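Local coordinates for Alr4995 protein (Nostoc sp., PDB 6LRF) that probably works as a bifunctional enzyme, an arginine dihydrolase of the GME family joined to an ornithine cyclodeaminase with a Rossmann-fold region, at residues B[288-291]-B[292-296]; B[678-681]-B[682-686]; B[685-688]-B[689-693]. All blocks are in the same frame, centred on the assembly; numbering follows the deposited sequence.

Interaction 1. Residues B[288-291]-B[292-296]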
loop_
_atom_site.group_PDB
_atom_site.type_symbol
_atom_site.label_atom_id
_atom_site.label_comp_id
_atom_site.label_asym_id
_atom_site.label_seq_id
_atom_site.Cartn_x
_atom_site.Cartn_y
_atom_site.Cartn_z
ATOM N N ILE B 288 13.981 -41.737 -7.576
ATOM C CA ILE B 288 14.677 -41.016 -6.519
ATOM C C ILE B 288 14.201 -41.518 -5.158
ATOM O O ILE B 288 13.130 -42.114 -5.040
ATOM C CB ILE B 288 14.469 -39.487 -6.635
ATOM C CG1 ILE B 288 12.985 -39.140 -6.600
ATOM C CG2 ILE B 288 15.106 -38.950 -7.903
ATOM C CD1 ILE B 288 12.511 -38.612 -5.255
ATOM N N ARG B 289 15.007 -41.293 -4.132
ATOM C CA ARG B 289 14.609 -41.648 -2.774
ATOM C C ARG B 289 14.586 -40.388 -1.908
ATOM O O ARG B 289 15.450 -39.518 -2.042
ATOM C CB ARG B 289 15.560 -42.705 -2.204
ATOM C CG ARG B 289 15.205 -43.244 -0.829
ATOM C CD ARG B 289 16.148 -44.381 -0.463
ATOM N NE ARG B 289 16.068 -44.749 0.947
ATOM C CZ ARG B 289 15.196 -45.624 1.437
ATOM N NH1 ARG B 289 14.319 -46.210 0.623
ATOM N NH2 ARG B 289 15.196 -45.911 2.737
ATOM N N ILE B 290 13.576 -40.271 -1.051
ATOM C CA ILE B 290 13.483 -39.148 -0.115
ATOM C C ILE B 290 13.216 -39.705 1.289
ATOM O O ILE B 290 12.387 -40.595 1.454
ATOM C CB ILE B 290 12.387 -38.143 -0.548
ATOM C CG1 ILE B 290 12.280 -36.996 0.447
ATOM C CG2 ILE B 290 11.040 -38.822 -0.726
ATOM C CD1 ILE B 290 13.448 -36.040 0.364
ATOM N N GLU B 291 13.964 -39.219 2.281
ATOM C CA GLU B 291 13.851 -39.674 3.668
ATOM C C GLU B 291 13.612 -38.512 4.637
ATOM O O GLU B 291 14.074 -37.394 4.410
ATOM C CB GLU B 291 15.116 -40.411 4.106
ATOM C CG GLU B 291 15.267 -41.841 3.632
ATOM C CD GLU B 291 16.471 -42.539 4.285
ATOM O OE1 GLU B 291 17.125 -41.909 5.147
ATOM O OE2 GLU B 291 16.754 -43.716 3.951
ATOM N N GLY B 292 12.926 -38.785 5.744
ATOM C CA GLY B 292 12.690 -37.757 6.747
ATOM C C GLY B 292 11.326 -37.885 7.387
ATOM O O GLY B 292 10.753 -38.979 7.418
ATOM N N HIS B 293 10.810 -36.780 7.915
ATOM C CA HIS B 293 9.458 -36.762 8.470
ATOM C C HIS B 293 8.492 -36.364 7.357
ATOM O O HIS B 293 7.979 -35.248 7.314
ATOM C CB HIS B 293 9.367 -35.806 9.664
ATOM C CG HIS B 293 10.346 -36.115 10.755
ATOM N ND1 HIS B 293 11.359 -35.252 11.111
ATOM C CD2 HIS B 293 10.479 -37.202 11.554
ATOM C CE1 HIS B 293 12.066 -35.786 12.093
ATOM N NE2 HIS B 293 11.558 -36.973 12.375
ATOM N N LEU B 294 8.256 -37.295 6.450
ATOM C CA LEU B 294 7.719 -36.948 5.144
ATOM C C LEU B 294 6.287 -36.443 5.212
ATOM O O LEU B 294 5.930 -35.487 4.531
ATOM C CB LEU B 294 7.810 -38.151 4.214
ATOM C CG LEU B 294 9.223 -38.680 3.943
ATOM C CD1 LEU B 294 9.196 -39.801 2.891
ATOM C CD2 LEU B 294 10.160 -37.556 3.519
ATOM N N LEU B 295 5.476 -37.073 6.050
ATOM C CA LEU B 295 4.058 -36.757 6.077
ATOM C C LEU B 295 3.743 -35.432 6.724
ATOM O O LEU B 295 2.881 -34.705 6.228
ATOM C CB LEU B 295 3.283 -37.848 6.795
ATOM C CG LEU B 295 3.154 -39.088 5.927
ATOM C CD1 LEU B 295 2.200 -40.052 6.591
ATOM C CD2 LEU B 295 2.690 -38.693 4.544
ATOM N N ASP B 296 4.418 -35.102 7.823
ATOM C CA ASP B 296 4.037 -33.888 8.551
ATOM C C ASP B 296 4.832 -32.648 8.143
ATOM O O ASP B 296 4.383 -31.526 8.357
ATOM C CB ASP B 296 4.147 -34.097 10.071
ATOM C CG ASP B 296 5.560 -34.384 10.534
ATOM O OD1 ASP B 296 6.408 -33.468 10.478
ATOM O OD2 ASP B 296 5.817 -35.524 10.981
#
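I290 and L294 meet where the chain leaves the extended strand 280-292, turns at G292 and H293, and enters the short helical turn around L294. G292 has phi 144° and psi -156°, backbone angles that a residue with a side chain rarely adopts. H293 is the centre of an inverse gamma turn, closed by a weak bond from L294 N to G292 O at 3.2 Å. The turn brings L294 back against the end of the strand. Its CD2 lies 3.8 Å from CG1 of I290, and its other methyl, CD1, rests 3.6 Å from the I290 carbonyl oxygen. The two side chains run past each other in opposite directions, touching by their branches. CG1 of I290 stands anti to the backbone N (chi1 179°), which places it beside CD2. E291 holds its carboxylate apart from this apolar pair: R289 approaches it with the NE side of its guanidinium, NE and NH2 both donating to OE2, the latter at 3.0 Å. Both nitrogens approach on the anti side of the carboxylate, so one oxygen takes two donors of a salt bridge. R289 also reaches E332 through NH1, linking the pair to the neighbouring antiparallel strand 329-337. I290 packs on L299 and I300 of helix 299-310, whereas L294 reaches A331 of strand 329-337 and F319 of strand 313-320; beyond L294, L295 packs on L295 of the second subunit.

Interaction 2. Residues B[678-681]-B[682-686]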
loop_
_atom_site.group_PDB
_atom_site.type_symbol
_atom_site.label_atom_id
_atom_site.label_comp_id
_atom_site.label_asym_id
_atom_site.label_seq_id
_atom_site.Cartn_x
_atom_site.Cartn_y
_atom_site.Cartn_z
ATOM N N THR B 678 0.258 2.633 -11.587
ATOM C CA THR B 678 -0.482 1.616 -12.304
ATOM C C THR B 678 0.462 0.525 -12.799
ATOM O O THR B 678 1.684 0.614 -12.646
ATOM C CB THR B 678 -1.267 2.242 -13.487
ATOM O OG1 THR B 678 -2.289 1.345 -13.936
ATOM C CG2 THR B 678 -0.342 2.609 -14.646
ATOM N N ASP B 679 -0.125 -0.526 -13.348
ATOM C CA ASP B 679 0.619 -1.590 -14.002
ATOM C C ASP B 679 1.238 -1.030 -15.276
ATOM O O ASP B 679 0.509 -0.510 -16.133
ATOM C CB ASP B 679 -0.322 -2.759 -14.316
ATOM C CG ASP B 679 0.372 -3.905 -15.028
ATOM O OD1 ASP B 679 0.851 -3.699 -16.171
ATOM O OD2 ASP B 679 0.400 -5.023 -14.460
ATOM N N VAL B 680 2.558 -1.152 -15.426
ATOM C CA VAL B 680 3.223 -0.509 -16.556
ATOM C C VAL B 680 2.901 -1.244 -17.860
ATOM O O VAL B 680 2.884 -0.645 -18.946
ATOM C CB VAL B 680 4.764 -0.413 -16.340
ATOM C CG1 VAL B 680 5.405 -1.787 -16.388
ATOM C CG2 VAL B 680 5.388 0.475 -17.383
ATOM N N GLY B 681 2.614 -2.538 -17.761
ATOM C CA GLY B 681 2.181 -3.284 -18.932
ATOM C C GLY B 681 0.802 -2.823 -19.364
ATOM O O GLY B 681 0.527 -2.679 -20.560
ATOM N N LEU B 682 -0.069 -2.588 -18.390
ATOM C CA LEU B 682 -1.363 -1.979 -18.683
ATOM C C LEU B 682 -1.147 -0.645 -19.400
ATOM O O LEU B 682 -1.748 -0.386 -20.455
ATOM C CB LEU B 682 -2.182 -1.764 -17.401
ATOM C CG LEU B 682 -3.494 -0.987 -17.617
ATOM C CD1 LEU B 682 -4.351 -1.646 -18.704
ATOM C CD2 LEU B 682 -4.281 -0.875 -16.334
ATOM N N PHE B 683 -0.276 0.187 -18.822
ATOM C CA PHE B 683 0.029 1.506 -19.380
ATOM C C PHE B 683 0.498 1.395 -20.822
ATOM O O PHE B 683 0.003 2.102 -21.702
ATOM C CB PHE B 683 1.091 2.229 -18.531
ATOM C CG PHE B 683 1.464 3.593 -19.056
ATOM C CD1 PHE B 683 0.783 4.720 -18.631
ATOM C CD2 PHE B 683 2.491 3.746 -19.987
ATOM C CE1 PHE B 683 1.119 5.971 -19.115
ATOM C CE2 PHE B 683 2.826 4.998 -20.475
ATOM C CZ PHE B 683 2.138 6.111 -20.037
ATOM N N LEU B 684 1.459 0.504 -21.062
ATOM C CA LEU B 684 2.011 0.314 -22.403
ATOM C C LEU B 684 0.988 -0.265 -23.378
ATOM O O LEU B 684 1.009 0.033 -24.576
ATOM C CB LEU B 684 3.246 -0.593 -22.341
ATOM C CG LEU B 684 4.491 0.056 -21.725
ATOM C CD1 LEU B 684 5.521 -0.982 -21.302
ATOM C CD2 LEU B 684 5.104 1.051 -22.705
ATOM N N SER B 685 0.095 -1.101 -22.872
ATOM C CA SER B 685 -0.912 -1.690 -23.736
ATOM C C SER B 685 -1.824 -0.593 -24.321
ATOM O O SER B 685 -1.985 -0.480 -25.539
ATOM C CB SER B 685 -1.727 -2.731 -22.969
ATOM O OG SER B 685 -2.460 -3.527 -23.890
ATOM N N LEU B 686 -2.387 0.216 -23.435
ATOM C CA LEU B 686 -3.222 1.355 -23.805
ATOM C C LEU B 686 -2.506 2.343 -24.706
ATOM O O LEU B 686 -3.086 2.865 -25.657
ATOM C CB LEU B 686 -3.675 2.079 -22.549
ATOM C CG LEU B 686 -4.540 1.282 -21.587
ATOM C CD1 LEU B 686 -4.650 2.018 -20.262
ATOM C CD2 LEU B 686 -5.903 1.072 -22.222
#
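D679 and L682 form the tight part of this contact, at the start of helix 680-694. D679 is the N-cap: its OD1 accepts from L682 N at 2.6 Å, the donor lying 34° out of the carboxylate plane on the anti side. With CG anti to the backbone N (chi1 179°), the carboxylate swings over the first turn, and CB of D679 comes 3.7 Å from CB of L682. The D679 carbonyl oxygen takes F683 N at 2.9 Å, in the carbonyl plane, V680 O takes L684 N, and G681 O takes S685 N at 2.8 Å. This helix follows strand 673-677, the outermost strand of the parallel sheet within this chain, in the Rossmann-fold region, and the cap marks the passage from strand to helix. F683 turns its ring toward V653 and V655 of strand 651-656. The other side-chain contacts are looser: CG2 of V680 and CD1 of L684 lie side by side at 4.2 Å, and T678 stands nearly perpendicular to L682, OG1 to CD2 3.8 Å. D679 and S685 are partly exposed, and on this more open side OD2 of D679 accepts from E467 N of the third subunit.

Interaction 3. Residues B[685-688]-B[689-693]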
loop_
_atom_site.group_PDB
_atom_site.type_symbol
_atom_site.label_atom_id
_atom_site.label_comp_id
_atom_site.label_asym_id
_atom_site.label_seq_id
_atom_site.Cartn_x
_atom_site.Cartn_y
_atom_site.Cartn_z
ATOM N N SER B 685 0.095 -1.101 -22.872
ATOM C CA SER B 685 -0.912 -1.690 -23.736
ATOM C C SER B 685 -1.824 -0.593 -24.321
ATOM O O SER B 685 -1.985 -0.480 -25.539
ATOM C CB SER B 685 -1.727 -2.731 -22.969
ATOM O OG SER B 685 -2.460 -3.527 -23.890
ATOM N N LEU B 686 -2.387 0.216 -23.435
ATOM C CA LEU B 686 -3.222 1.355 -23.805
ATOM C C LEU B 686 -2.506 2.343 -24.706
ATOM O O LEU B 686 -3.086 2.865 -25.657
ATOM C CB LEU B 686 -3.675 2.079 -22.549
ATOM C CG LEU B 686 -4.540 1.282 -21.587
ATOM C CD1 LEU B 686 -4.650 2.018 -20.262
ATOM C CD2 LEU B 686 -5.903 1.072 -22.222
ATOM N N LEU B 687 -1.247 2.626 -24.378
ATOM C CA LEU B 687 -0.458 3.570 -25.153
ATOM C C LEU B 687 -0.349 3.120 -26.606
ATOM O O LEU B 687 -0.508 3.928 -27.531
ATOM C CB LEU B 687 0.937 3.739 -24.545
ATOM C CG LEU B 687 1.876 4.672 -25.304
ATOM C CD1 LEU B 687 1.382 6.119 -25.212
ATOM C CD2 LEU B 687 3.292 4.539 -24.766
ATOM N N THR B 688 -0.086 1.833 -26.817
ATOM C CA THR B 688 0.031 1.332 -28.192
ATOM C C THR B 688 -1.342 1.285 -28.891
ATOM O O THR B 688 -1.444 1.569 -30.087
ATOM C CB THR B 688 0.700 -0.065 -28.241
ATOM O OG1 THR B 688 0.231 -0.864 -27.145
ATOM C CG2 THR B 688 2.230 0.073 -28.153
ATOM N N GLN B 689 -2.387 0.937 -28.145
ATOM C CA GLN B 689 -3.742 0.997 -28.676
ATOM C C GLN B 689 -4.071 2.430 -29.050
ATOM O O GLN B 689 -4.603 2.695 -30.122
ATOM C CB GLN B 689 -4.756 0.476 -27.663
ATOM C CG GLN B 689 -4.750 -1.025 -27.486
ATOM C CD GLN B 689 -5.473 -1.447 -26.224
ATOM O OE1 GLN B 689 -5.121 -2.448 -25.589
ATOM N NE2 GLN B 689 -6.486 -0.676 -25.841
ATOM N N GLN B 690 -3.728 3.359 -28.164
ATOM C CA GLN B 690 -4.045 4.758 -28.391
ATOM C C GLN B 690 -3.255 5.363 -29.547
ATOM O O GLN B 690 -3.732 6.278 -30.219
ATOM C CB GLN B 690 -3.807 5.557 -27.116
ATOM C CG GLN B 690 -4.448 6.915 -27.128
ATOM C CD GLN B 690 -5.960 6.848 -27.060
ATOM O OE1 GLN B 690 -6.545 5.774 -26.913
ATOM N NE2 GLN B 690 -6.600 8.002 -27.169
ATOM N N LEU B 691 -2.051 4.849 -29.787
ATOM C CA LEU B 691 -1.218 5.339 -30.884
ATOM C C LEU B 691 -1.724 4.851 -32.227
ATOM O O LEU B 691 -1.438 5.442 -33.271
ATOM C CB LEU B 691 0.233 4.900 -30.709
ATOM C CG LEU B 691 1.062 5.720 -29.726
ATOM C CD1 LEU B 691 2.258 4.908 -29.300
ATOM C CD2 LEU B 691 1.501 7.015 -30.371
ATOM N N ASP B 692 -2.452 3.746 -32.197
ATOM C CA ASP B 692 -3.005 3.191 -33.417
ATOM C C ASP B 692 -4.228 3.999 -33.852
ATOM O O ASP B 692 -4.435 4.249 -35.043
ATOM C CB ASP B 692 -3.349 1.720 -33.212
ATOM C CG ASP B 692 -2.111 0.843 -33.139
ATOM O OD1 ASP B 692 -1.095 1.198 -33.785
ATOM O OD2 ASP B 692 -2.154 -0.199 -32.442
ATOM N N LYS B 693 -5.019 4.424 -32.870
ATOM C CA LYS B 693 -6.195 5.244 -33.127
ATOM C C LYS B 693 -5.812 6.573 -33.768
ATOM O O LYS B 693 -6.594 7.161 -34.511
ATOM C CB LYS B 693 -6.962 5.487 -31.829
ATOM C CG LYS B 693 -7.415 4.218 -31.152
ATOM C CD LYS B 693 -8.328 4.507 -29.979
ATOM C CE LYS B 693 -8.735 3.219 -29.283
ATOM N NZ LYS B 693 -9.726 3.468 -28.198
#
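L687 and L691, one helical turn apart on helix 680-694, lie side by side and point the same way, CG of L687 being 4.0 Å from CD1 of L691. L691 leans back along the helix, its CG anti to its own carbonyl carbon (chi1 -80°), and this carries CG to 3.2 Å from the L687 carbonyl oxygen. That same oxygen accepts from L691 N. Around the helix from this apolar pair runs a polar one. Q689, extended beyond CG, runs back along the preceding turn and brings its amide beside S685, with CG 3.4 Å from S685 O and OE1 3.3 Å from S685 OG, a weak hydrogen bond in which the serine hydroxyl is the donor. NE2 of the amide faces instead the methyl CD2 of L686, 4.1 Å away, and the two side chains pass at a slant. The backbone bonds are sound at first, Q689 N to S685 O at 3.0 Å and Q690 N to L686 O, but the one from D692 N to T688 O is weak. D692 brings its carboxylate beside the T688 carbonyl, with OD2 3.0 Å from the T688 oxygen. Since both atoms are acceptors this is no bond, and the carboxylate has its partners outside the segments, among them R510, in a salt bridge with OD1. Two helices pack against this one: L687 and L691 both rest on L511 of helix 505-513, and T688 on H507, while on helix 467-486 L686 meets V470 and V474 and Q690 meets E475 and A478.

Interactions 2 and 3 are overlapping pieces of one helix, 680-694, with centres about 10 Å apart, and they share S685 and L686: the first includes the cap at the N-terminal end, the second the turns toward the C-terminal end. Both pack on helices 467-486 and 505-513. Interaction 1 belongs to a different region of the chain, the LOR/SDH-like one, and its centre lies about 45 Å from that of interaction 2 and about 53 Å from that of interaction 3, on the opposite side of the chain's centre from the latter. Interaction 1 borders the second subunit and interaction 2 the third. The structure is unliganded, so no bound ligand marks a site near these contacts.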